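Local coordinates for protein DNA ligase (Alteromonas mediterranea, PDB 6GDR) that probably seals nicks in duplex DNA as a compact, ATP-dependent ligase of the Lig E type, transferring adenylate to the DNA end before joining, at residues 54-62 / 124-132; 26-35 / 164-175. One frame throughout, in Å; residues are numbered along the deposited sequence.

Contact 1 of 2, residues 54-62 / 124-132; sequences KIDAPAWFT and RWAKVRFMA. Unlike the reference sequence in segment 54-62: D56 (reference Ala). Unlike the reference sequence in segment 124-132: V128 (reference Ile).
W125 reaches into segment 54-62 and is met there by I55, A57, P58, W60 and F61. With CG anti to its own carbonyl carbon (chi1 -65°), the indole lies against the turn that leads into helix 59-62. At the root, CB of W125 lies 4.0 Å from CZ2 of W60. Next comes the five-membered ring, with P58 CD 3.5 Å above its centroid in a CH-pi contact close to the ring normal. The same face carries A57 further out, where A57 CB lies 3.5 Å from CZ3 of W125. The benzene edge then serves two partners. CE3 points into the middle of the F61 face, giving a T-shaped stack with centroids 5.0 Å apart and planes at 73°. CH2, at the far tip, meets I55 CG2 in the plane of the indole at 3.5 Å. F61 continues the packing beyond W125: its CZ rests 3.7 Å from V128 CG1, while its CE1 approaches V128 O edge-on. The contact is thus apolar, with backbone carbonyls set at ring edges. Helix 81-89 adds I87 against W125 and V88 against I55, and strand 47-48 adds L47 against I55 and A57. Past V128 the chain enters strand 129-134, which runs between strands 70-75 and 161-163 in the sheet of five strands.

Contact 2 of 2, residues 26-35 / 164-175; sequences IAEYWVSEKL and VSQFTLSSVNAL. With AMP (adenosine monophosphate), chain G.
V31 and F167 form a single antiparallel bridge, a hydrogen-bonded pair, and ordered waters join the two segments beyond it. The bridge lies at the edge of a mixed sheet in the nucleotidyltransferase domain, where strand 29-34 is outermost and pairs on its other side with strand 189-194. V31 N donates to F167 O at 2.8 Å, and F167 N returns a bond of the same length to V31 O. The F167 side chain starts away from V31, but with CG between its backbone N and carbonyl carbon (chi1 54°) the ring folds back over the bridge. One face covers V31 O, and V31 CB makes a CH-pi contact 4.0 Å from the ring centroid. A serine at F167 would probably leave V31 CB and CG1 without their aromatic cover and expose the bridging backbone bonds. F167 O also meets the edge of the W30 ring at CE3, 3.3 Å away. Water 1 accepts from L169 N and bonds to I26 O and Y29 O; water 2 ties Q166 OE1 to W30 O and S32 OG. I26 CD1 packs on L175 CB at 3.6 Å, at the start of helix 172-184. Toward the nucleotide, V164 CG1 touches both S32 CB and the adenine N6. K34, the lysine of the KxDG signature of ligases, also forms a salt bridge with E188; its NZ donates a hydrogen bond to the ribose O4' of AMP at 3.2 Å. Next to it, L35 N donates to adenine N7 at 2.9 Å, with an N-H...N angle of 161°.

The segments run along the chain in the order 26-35, 54-62, 124-132 and 164-175, so contact 1 is nested within the loop closed by contact 2. Their centres lie about 27 Å apart, in the same ligase domain but on different mixed sheets: contact 1 includes part of strand 129-134, and contact 2 includes strand 29-34, an outermost strand of the other sheet. The two contacts meet where A132 O probably accepts a hydrogen bond from V164 N, 2.9 Å away, and where M131 CG packs on L35 CD1. The AMP pocket lies at this meeting of sheets, taking E73 and F133 from one and K34, M191 and K209 from the other.

Contact 1 of 2, residues 54-62 / 124-132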
loop_
_atom_site.group_PDB
_atom_site.type_symbol
_atom_site.label_atom_id
_atom_site.label_comp_id
_atom_site.label_asym_id
_atom_site.label_seq_id
_atom_site.Cartn_x
_atom_site.Cartn_y
_atom_site.Cartn_z
ATOM N N LYS D 54 7.345 8.341 -15.260
ATOM C CA LYS D 54 7.384 7.245 -16.216
ATOM C C LYS D 54 8.064 6.030 -15.602
ATOM O O LYS D 54 9.105 6.144 -14.949
ATOM C CB LYS D 54 8.113 7.662 -17.496
ATOM C CG LYS D 54 8.178 6.545 -18.535
ATOM C CD LYS D 54 8.905 6.957 -19.802
ATOM C CE LYS D 54 8.936 5.803 -20.795
ATOM N NZ LYS D 54 9.629 6.152 -22.065
ATOM N N ILE D 55 7.462 4.865 -15.807
ATOM C CA ILE D 55 8.070 3.595 -15.429
ATOM C C ILE D 55 8.773 3.041 -16.662
ATOM O O ILE D 55 8.155 2.877 -17.719
ATOM C CB ILE D 55 7.018 2.611 -14.893
ATOM C CG1 ILE D 55 6.365 3.182 -13.628
ATOM C CG2 ILE D 55 7.650 1.254 -14.603
ATOM C CD1 ILE D 55 5.182 2.381 -13.115
ATOM N N ASP D 56 10.071 2.764 -16.531
ATOM C CA ASP D 56 10.891 2.344 -17.667
ATOM C C ASP D 56 10.906 0.819 -17.721
ATOM O O ASP D 56 11.840 0.151 -17.272
ATOM C CB ASP D 56 12.296 2.924 -17.551
ATOM C CG ASP D 56 13.096 2.770 -18.828
ATOM O OD1 ASP D 56 12.533 2.278 -19.829
ATOM O OD2 ASP D 56 14.289 3.138 -18.831
ATOM N N ALA D 57 9.834 0.257 -18.301
ATOM C CA ALA D 57 9.683 -1.185 -18.383
ATOM C C ALA D 57 10.087 -1.695 -19.762
ATOM O O ALA D 57 9.952 -0.979 -20.759
ATOM C CB ALA D 57 8.234 -1.592 -18.104
ATOM N N PRO D 58 10.584 -2.929 -19.865
ATOM C CA PRO D 58 10.916 -3.474 -21.187
ATOM C C PRO D 58 9.691 -3.531 -22.090
ATOM O O PRO D 58 8.551 -3.604 -21.626
ATOM C CB PRO D 58 11.447 -4.877 -20.874
ATOM C CG PRO D 58 11.875 -4.818 -19.451
ATOM C CD PRO D 58 10.939 -3.863 -18.783
ATOM N N ALA D 59 9.940 -3.500 -23.401
ATOM C CA ALA D 59 8.842 -3.533 -24.363
ATOM C C ALA D 59 8.076 -4.847 -24.286
ATOM O O ALA D 59 6.846 -4.865 -24.406
ATOM C CB ALA D 59 9.379 -3.308 -25.776
ATOM N N TRP D 60 8.786 -5.960 -24.087
ATOM C CA TRP D 60 8.117 -7.254 -23.998
ATOM C C TRP D 60 7.195 -7.323 -22.788
ATOM O O TRP D 60 6.196 -8.054 -22.809
ATOM C CB TRP D 60 9.149 -8.381 -23.937
ATOM C CG TRP D 60 10.043 -8.320 -22.736
ATOM C CD1 TRP D 60 11.288 -7.765 -22.667
ATOM C CD2 TRP D 60 9.762 -8.836 -21.428
ATOM N NE1 TRP D 60 11.798 -7.902 -21.398
ATOM C CE2 TRP D 60 10.880 -8.555 -20.619
ATOM C CE3 TRP D 60 8.672 -9.505 -20.862
ATOM C CZ2 TRP D 60 10.941 -8.921 -19.275
ATOM C CZ3 TRP D 60 8.734 -9.867 -19.529
ATOM C CH2 TRP D 60 9.860 -9.574 -18.751
ATOM N N PHE D 61 7.508 -6.574 -21.729
ATOM C CA PHE D 61 6.675 -6.597 -20.533
ATOM C C PHE D 61 5.269 -6.084 -20.821
ATOM O O PHE D 61 4.310 -6.503 -20.161
ATOM C CB PHE D 61 7.328 -5.765 -19.429
ATOM C CG PHE D 61 6.705 -5.954 -18.077
ATOM C CD1 PHE D 61 7.127 -6.976 -17.244
ATOM C CD2 PHE D 61 5.700 -5.110 -17.636
ATOM C CE1 PHE D 61 6.558 -7.154 -15.998
ATOM C CE2 PHE D 61 5.127 -5.284 -16.391
ATOM C CZ PHE D 61 5.557 -6.308 -15.572
ATOM N N THR D 62 5.125 -5.190 -21.798
ATOM C CA THR D 62 3.837 -4.602 -22.144
ATOM C C THR D 62 3.343 -5.044 -23.515
ATOM O O THR D 62 2.315 -4.542 -23.983
ATOM C CB THR D 62 3.926 -3.073 -22.101
ATOM O OG1 THR D 62 4.785 -2.610 -23.151
ATOM C CG2 THR D 62 4.472 -2.602 -20.761
ATOM N N ARG D 124 15.420 -8.094 -15.004
ATOM C CA ARG D 124 14.881 -8.366 -13.677
ATOM C C ARG D 124 13.360 -8.366 -13.654
ATOM O O ARG D 124 12.771 -8.846 -12.680
ATOM C CB ARG D 124 15.424 -7.333 -12.685
ATOM C CG ARG D 124 16.929 -7.103 -12.802
ATOM C CD ARG D 124 17.507 -6.446 -11.556
ATOM N NE ARG D 124 17.252 -5.009 -11.502
ATOM C CZ ARG D 124 17.586 -4.230 -10.477
ATOM N NH1 ARG D 124 17.320 -2.932 -10.512
ATOM N NH2 ARG D 124 18.182 -4.748 -9.411
ATOM N N TRP D 125 12.714 -7.854 -14.702
ATOM C CA TRP D 125 11.259 -7.843 -14.791
ATOM C C TRP D 125 10.670 -9.214 -15.092
ATOM O O TRP D 125 9.449 -9.315 -15.252
ATOM C CB TRP D 125 10.814 -6.856 -15.872
ATOM C CG TRP D 125 11.156 -5.431 -15.574
ATOM C CD1 TRP D 125 12.404 -4.880 -15.513
ATOM C CD2 TRP D 125 10.235 -4.367 -15.307
ATOM N NE1 TRP D 125 12.317 -3.542 -15.218
ATOM C CE2 TRP D 125 10.995 -3.202 -15.087
ATOM C CE3 TRP D 125 8.842 -4.288 -15.231
ATOM C CZ2 TRP D 125 10.410 -1.973 -14.797
ATOM C CZ3 TRP D 125 8.261 -3.066 -14.941
ATOM C CH2 TRP D 125 9.045 -1.926 -14.727
ATOM N N ALA D 126 11.493 -10.260 -15.177
ATOM C CA ALA D 126 10.994 -11.568 -15.589
ATOM C C ALA D 126 9.868 -12.041 -14.678
ATOM O O ALA D 126 8.830 -12.518 -15.151
ATOM C CB ALA D 126 12.139 -12.581 -15.604
ATOM N N LYS D 127 10.051 -11.912 -13.364
ATOM C CA LYS D 127 9.083 -12.398 -12.389
ATOM C C LYS D 127 8.203 -11.281 -11.833
ATOM O O LYS D 127 7.619 -11.438 -10.755
ATOM C CB LYS D 127 9.808 -13.127 -11.257
ATOM C CG LYS D 127 10.345 -14.496 -11.664
ATOM C CD LYS D 127 9.240 -15.547 -11.692
ATOM C CE LYS D 127 9.598 -16.729 -12.582
ATOM N NZ LYS D 127 9.140 -16.537 -13.988
ATOM N N VAL D 128 8.089 -10.166 -12.549
ATOM C CA VAL D 128 7.195 -9.079 -12.178
ATOM C C VAL D 128 5.898 -9.237 -12.955
ATOM O O VAL D 128 5.886 -9.698 -14.103
ATOM C CB VAL D 128 7.838 -7.702 -12.446
ATOM C CG1 VAL D 128 6.853 -6.574 -12.156
ATOM C CG2 VAL D 128 9.094 -7.535 -11.606
ATOM N N ARG D 129 4.791 -8.850 -12.324
ATOM C CA ARG D 129 3.478 -8.922 -12.946
ATOM C C ARG D 129 2.708 -7.642 -12.656
ATOM O O ARG D 129 2.970 -6.938 -11.678
ATOM C CB ARG D 129 2.683 -10.139 -12.452
ATOM C CG ARG D 129 3.273 -11.475 -12.873
ATOM C CD ARG D 129 2.272 -12.602 -12.687
ATOM N NE ARG D 129 1.953 -12.827 -11.279
ATOM C CZ ARG D 129 0.942 -13.575 -10.850
ATOM N NH1 ARG D 129 0.732 -13.722 -9.548
ATOM N NH2 ARG D 129 0.134 -14.172 -11.717
ATOM N N PHE D 130 1.746 -7.350 -13.529
ATOM C CA PHE D 130 0.893 -6.170 -13.406
ATOM C C PHE D 130 -0.462 -6.643 -12.892
ATOM O O PHE D 130 -1.332 -7.055 -13.660
ATOM C CB PHE D 130 0.780 -5.446 -14.743
ATOM C CG PHE D 130 -0.131 -4.251 -14.715
ATOM C CD1 PHE D 130 0.313 -3.038 -14.219
ATOM C CD2 PHE D 130 -1.427 -4.339 -15.195
ATOM C CE1 PHE D 130 -0.522 -1.935 -14.196
ATOM C CE2 PHE D 130 -2.265 -3.242 -15.174
ATOM C CZ PHE D 130 -1.812 -2.038 -14.675
ATOM N N MET D 131 -0.635 -6.584 -11.574
ATOM C CA MET D 131 -1.853 -7.063 -10.921
ATOM C C MET D 131 -2.901 -5.959 -10.986
ATOM O O MET D 131 -3.042 -5.145 -10.073
ATOM C CB MET D 131 -1.559 -7.471 -9.483
ATOM C CG MET D 131 -0.334 -8.366 -9.325
ATOM S SD MET D 131 -0.434 -9.899 -10.271
ATOM C CE MET D 131 -1.854 -10.685 -9.516
ATOM N N ALA D 132 -3.649 -5.930 -12.086
ATOM C CA ALA D 132 -4.669 -4.907 -12.274
ATOM C C ALA D 132 -5.796 -5.082 -11.263
ATOM O O ALA D 132 -6.202 -6.205 -10.951
ATOM C CB ALA D 132 -5.226 -4.969 -13.696
#

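Contact 2 of 2, residues 26-35 / 164-175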
loop_
_atom_site.group_PDB
_atom_site.type_symbol
_atom_site.label_atom_id
_atom_site.label_comp_id
_atom_site.label_asym_id
_atom_site.label_seq_id
_atom_site.Cartn_x
_atom_site.Cartn_y
_atom_site.Cartn_z
ATOM N N ILE D 26 -20.261 -6.012 4.759
ATOM C CA ILE D 26 -19.157 -6.530 3.955
ATOM C C ILE D 26 -19.674 -7.254 2.721
ATOM O O ILE D 26 -18.998 -7.289 1.685
ATOM C CB ILE D 26 -18.256 -7.447 4.807
ATOM C CG1 ILE D 26 -17.689 -6.661 5.992
ATOM C CG2 ILE D 26 -17.131 -8.038 3.944
ATOM C CD1 ILE D 26 -16.715 -7.436 6.847
ATOM N N ALA D 27 -20.870 -7.842 2.801
ATOM C CA ALA D 27 -21.403 -8.598 1.675
ATOM C C ALA D 27 -21.537 -7.751 0.416
ATOM O O ALA D 27 -21.638 -8.307 -0.683
ATOM C CB ALA D 27 -22.760 -9.198 2.043
ATOM N N GLU D 28 -21.538 -6.425 0.546
ATOM C CA GLU D 28 -21.664 -5.528 -0.594
ATOM C C GLU D 28 -20.320 -5.163 -1.215
ATOM O O GLU D 28 -20.273 -4.298 -2.095
ATOM C CB GLU D 28 -22.393 -4.248 -0.173
ATOM C CG GLU D 28 -23.697 -4.484 0.572
ATOM C CD GLU D 28 -24.359 -3.193 1.009
ATOM O OE1 GLU D 28 -23.917 -2.114 0.559
ATOM O OE2 GLU D 28 -25.318 -3.256 1.807
ATOM N N TYR D 29 -19.234 -5.800 -0.783
ATOM C CA TYR D 29 -17.893 -5.457 -1.229
ATOM C C TYR D 29 -17.215 -6.657 -1.874
ATOM O O TYR D 29 -17.416 -7.804 -1.462
ATOM C CB TYR D 29 -17.022 -4.973 -0.063
ATOM C CG TYR D 29 -17.459 -3.667 0.551
ATOM C CD1 TYR D 29 -18.499 -3.621 1.470
ATOM C CD2 TYR D 29 -16.820 -2.479 0.226
ATOM C CE1 TYR D 29 -18.896 -2.425 2.040
ATOM C CE2 TYR D 29 -17.209 -1.281 0.788
ATOM C CZ TYR D 29 -18.247 -1.258 1.697
ATOM O OH TYR D 29 -18.638 -0.065 2.260
ATOM N N TRP D 30 -16.405 -6.378 -2.891
ATOM C CA TRP D 30 -15.425 -7.343 -3.366
ATOM C C TRP D 30 -14.183 -7.247 -2.490
ATOM O O TRP D 30 -13.630 -6.160 -2.302
ATOM C CB TRP D 30 -15.054 -7.082 -4.826
ATOM C CG TRP D 30 -16.019 -7.638 -5.828
ATOM C CD1 TRP D 30 -16.717 -6.937 -6.768
ATOM C CD2 TRP D 30 -16.385 -9.012 -6.001
ATOM N NE1 TRP D 30 -17.498 -7.787 -7.510
ATOM C CE2 TRP D 30 -17.313 -9.068 -7.060
ATOM C CE3 TRP D 30 -16.022 -10.201 -5.360
ATOM C CZ2 TRP D 30 -17.882 -10.263 -7.493
ATOM C CZ3 TRP D 30 -16.587 -11.388 -5.791
ATOM C CH2 TRP D 30 -17.506 -11.410 -6.847
ATOM N N VAL D 31 -13.754 -8.380 -1.947
ATOM C CA VAL D 31 -12.578 -8.435 -1.086
ATOM C C VAL D 31 -11.402 -8.946 -1.904
ATOM O O VAL D 31 -11.562 -9.807 -2.778
ATOM C CB VAL D 31 -12.822 -9.331 0.143
ATOM C CG1 VAL D 31 -11.673 -9.195 1.133
ATOM C CG2 VAL D 31 -14.147 -8.981 0.806
ATOM N N SER D 32 -10.219 -8.408 -1.624
ATOM C CA SER D 32 -9.001 -8.856 -2.280
ATOM C C SER D 32 -7.824 -8.547 -1.369
ATOM O O SER D 32 -7.882 -7.626 -0.550
ATOM C CB SER D 32 -8.811 -8.185 -3.645
ATOM O OG SER D 32 -8.695 -6.781 -3.511
ATOM N N GLU D 33 -6.761 -9.329 -1.520
ATOM C CA GLU D 33 -5.558 -9.137 -0.724
ATOM C C GLU D 33 -4.792 -7.923 -1.230
ATOM O O GLU D 33 -4.561 -7.783 -2.435
ATOM C CB GLU D 33 -4.675 -10.383 -0.788
ATOM C CG GLU D 33 -3.343 -10.248 -0.060
ATOM C CD GLU D 33 -2.550 -11.542 -0.055
ATOM O OE1 GLU D 33 -3.172 -12.624 -0.121
ATOM O OE2 GLU D 33 -1.305 -11.478 0.009
ATOM N N LYS D 34 -4.401 -7.045 -0.310
ATOM C CA LYS D 34 -3.580 -5.900 -0.677
ATOM C C LYS D 34 -2.165 -6.367 -0.991
ATOM O O LYS D 34 -1.521 -7.030 -0.172
ATOM C CB LYS D 34 -3.559 -4.871 0.451
ATOM C CG LYS D 34 -2.982 -3.529 0.037
ATOM C CD LYS D 34 -2.749 -2.626 1.233
ATOM C CE LYS D 34 -2.237 -1.261 0.802
ATOM N NZ LYS D 34 -0.984 -1.351 0.001
ATOM N N LEU D 35 -1.680 -6.019 -2.180
ATOM C CA LEU D 35 -0.377 -6.460 -2.660
ATOM C C LEU D 35 0.643 -5.353 -2.426
ATOM O O LEU D 35 0.491 -4.242 -2.945
ATOM C CB LEU D 35 -0.447 -6.831 -4.141
ATOM C CG LEU D 35 -1.568 -7.807 -4.514
ATOM C CD1 LEU D 35 -1.519 -8.137 -5.996
ATOM C CD2 LEU D 35 -1.492 -9.083 -3.683
ATOM N N VAL D 164 -6.112 -8.942 -10.087
ATOM C CA VAL D 164 -6.173 -9.303 -8.677
ATOM C C VAL D 164 -7.400 -10.169 -8.433
ATOM O O VAL D 164 -8.504 -9.862 -8.901
ATOM C CB VAL D 164 -6.192 -8.041 -7.805
ATOM C CG1 VAL D 164 -6.422 -8.400 -6.346
ATOM C CG2 VAL D 164 -4.884 -7.272 -7.962
ATOM N N SER D 165 -7.208 -11.259 -7.696
ATOM C CA SER D 165 -8.312 -12.153 -7.379
ATOM C C SER D 165 -9.280 -11.465 -6.427
ATOM O O SER D 165 -8.871 -10.884 -5.417
ATOM C CB SER D 165 -7.788 -13.446 -6.758
ATOM O OG SER D 165 -6.878 -14.095 -7.629
ATOM N N GLN D 166 -10.569 -11.532 -6.751
ATOM C CA GLN D 166 -11.620 -10.931 -5.945
ATOM C C GLN D 166 -12.522 -12.033 -5.411
ATOM O O GLN D 166 -13.015 -12.864 -6.181
ATOM C CB GLN D 166 -12.437 -9.929 -6.766
ATOM C CG GLN D 166 -11.607 -8.843 -7.440
ATOM C CD GLN D 166 -11.201 -7.736 -6.489
ATOM O OE1 GLN D 166 -11.759 -7.598 -5.399
ATOM N NE2 GLN D 166 -10.225 -6.935 -6.900
ATOM N N PHE D 167 -12.727 -12.042 -4.097
ATOM C CA PHE D 167 -13.586 -13.013 -3.435
ATOM C C PHE D 167 -14.577 -12.271 -2.544
ATOM O O PHE D 167 -14.592 -11.038 -2.486
ATOM C CB PHE D 167 -12.758 -14.021 -2.627
ATOM C CG PHE D 167 -11.817 -13.384 -1.647
ATOM C CD1 PHE D 167 -12.208 -13.155 -0.339
ATOM C CD2 PHE D 167 -10.539 -13.016 -2.034
ATOM C CE1 PHE D 167 -11.341 -12.568 0.564
ATOM C CE2 PHE D 167 -9.671 -12.430 -1.136
ATOM C CZ PHE D 167 -10.071 -12.205 0.164
ATOM N N THR D 168 -15.414 -13.035 -1.845
ATOM C CA THR D 168 -16.479 -12.487 -1.017
ATOM C C THR D 168 -16.349 -12.995 0.412
ATOM O O THR D 168 -16.005 -14.158 0.641
ATOM C CB THR D 168 -17.859 -12.862 -1.574
ATOM O OG1 THR D 168 -17.968 -12.420 -2.933
ATOM C CG2 THR D 168 -18.970 -12.220 -0.753
ATOM N N LEU D 169 -16.624 -12.111 1.367
ATOM C CA LEU D 169 -16.735 -12.445 2.779
ATOM C C LEU D 169 -18.109 -12.007 3.281
ATOM O O LEU D 169 -18.811 -11.226 2.633
ATOM C CB LEU D 169 -15.617 -11.778 3.594
ATOM C CG LEU D 169 -14.182 -12.162 3.218
ATOM C CD1 LEU D 169 -13.190 -11.270 3.943
ATOM C CD2 LEU D 169 -13.913 -13.623 3.539
ATOM N N SER D 170 -18.492 -12.517 4.452
ATOM C CA SER D 170 -19.818 -12.257 5.001
ATOM C C SER D 170 -19.717 -11.400 6.260
ATOM O O SER D 170 -19.815 -10.171 6.187
ATOM C CB SER D 170 -20.539 -13.574 5.297
ATOM O OG SER D 170 -19.797 -14.347 6.226
ATOM N N SER D 171 -19.507 -12.030 7.415
ATOM C CA SER D 171 -19.492 -11.309 8.681
ATOM C C SER D 171 -18.226 -10.469 8.816
ATOM O O SER D 171 -17.234 -10.665 8.108
ATOM C CB SER D 171 -19.586 -12.289 9.852
ATOM O OG SER D 171 -20.662 -13.191 9.670
ATOM N N VAL D 172 -18.267 -9.518 9.753
ATOM C CA VAL D 172 -17.047 -8.807 10.116
ATOM C C VAL D 172 -16.065 -9.764 10.772
ATOM O O VAL D 172 -14.844 -9.586 10.669
ATOM C CB VAL D 172 -17.369 -7.608 11.030
ATOM C CG1 VAL D 172 -18.403 -6.699 10.377
ATOM C CG2 VAL D 172 -17.849 -8.081 12.396
ATOM N N ASN D 173 -16.573 -10.794 11.453
ATOM C CA ASN D 173 -15.699 -11.811 12.022
ATOM C C ASN D 173 -14.945 -12.552 10.927
ATOM O O ASN D 173 -13.764 -12.884 11.087
ATOM C CB ASN D 173 -16.519 -12.785 12.866
ATOM C CG ASN D 173 -15.656 -13.670 13.742
ATOM O OD1 ASN D 173 -15.195 -14.729 13.315
ATOM N ND2 ASN D 173 -15.434 -13.240 14.979
ATOM N N ALA D 174 -15.612 -12.823 9.802
ATOM C CA ALA D 174 -14.936 -13.453 8.673
ATOM C C ALA D 174 -13.816 -12.567 8.146
ATOM O O ALA D 174 -12.771 -13.065 7.710
ATOM C CB ALA D 174 -15.943 -13.759 7.564
ATOM N N LEU D 175 -14.016 -11.249 8.178
ATOM C CA LEU D 175 -12.976 -10.327 7.735
ATOM C C LEU D 175 -11.778 -10.367 8.673
ATOM O O LEU D 175 -10.628 -10.441 8.227
ATOM C CB LEU D 175 -13.542 -8.910 7.647
ATOM C CG LEU D 175 -12.619 -7.856 7.027
ATOM C CD1 LEU D 175 -12.679 -7.924 5.511
ATOM C CD2 LEU D 175 -12.973 -6.461 7.521
HETATM P P AMP G . -2.041 3.075 0.629
HETATM O O1P AMP G . -1.385 1.725 0.451
HETATM O O2P AMP G . -2.487 3.492 2.011
HETATM O "O5'" AMP G . -3.315 3.138 -0.353
HETATM C "C5'" AMP G . -3.752 1.951 -1.007
HETATM C "C4'" AMP G . -2.825 1.626 -2.176
HETATM O "O4'" AMP G . -2.598 0.215 -2.240
HETATM C "C3'" AMP G . -3.352 2.061 -3.533
HETATM O "O3'" AMP G . -2.557 3.139 -4.039
HETATM C "C2'" AMP G . -3.252 0.837 -4.422
HETATM O "O2'" AMP G . -2.526 1.120 -5.620
HETATM C "C1'" AMP G . -2.511 -0.212 -3.602
HETATM N N9 AMP G . -3.015 -1.609 -3.707
HETATM C C8 AMP G . -2.208 -2.680 -3.567
HETATM N N7 AMP G . -2.902 -3.837 -3.703
HETATM C C5 AMP G . -4.183 -3.513 -3.939
HETATM C C6 AMP G . -5.436 -4.263 -4.176
HETATM N N6 AMP G . -5.435 -5.613 -4.182
HETATM N N1 AMP G . -6.568 -3.560 -4.380
HETATM C C2 AMP G . -6.576 -2.214 -4.373
HETATM N N3 AMP G . -5.470 -1.473 -4.162
HETATM C C4 AMP G . -4.260 -2.046 -3.946
HETATM O O HOH W 1 -17.761 -9.410 0.521
HETATM O O HOH W 2 -11.147 -5.704 -3.443
#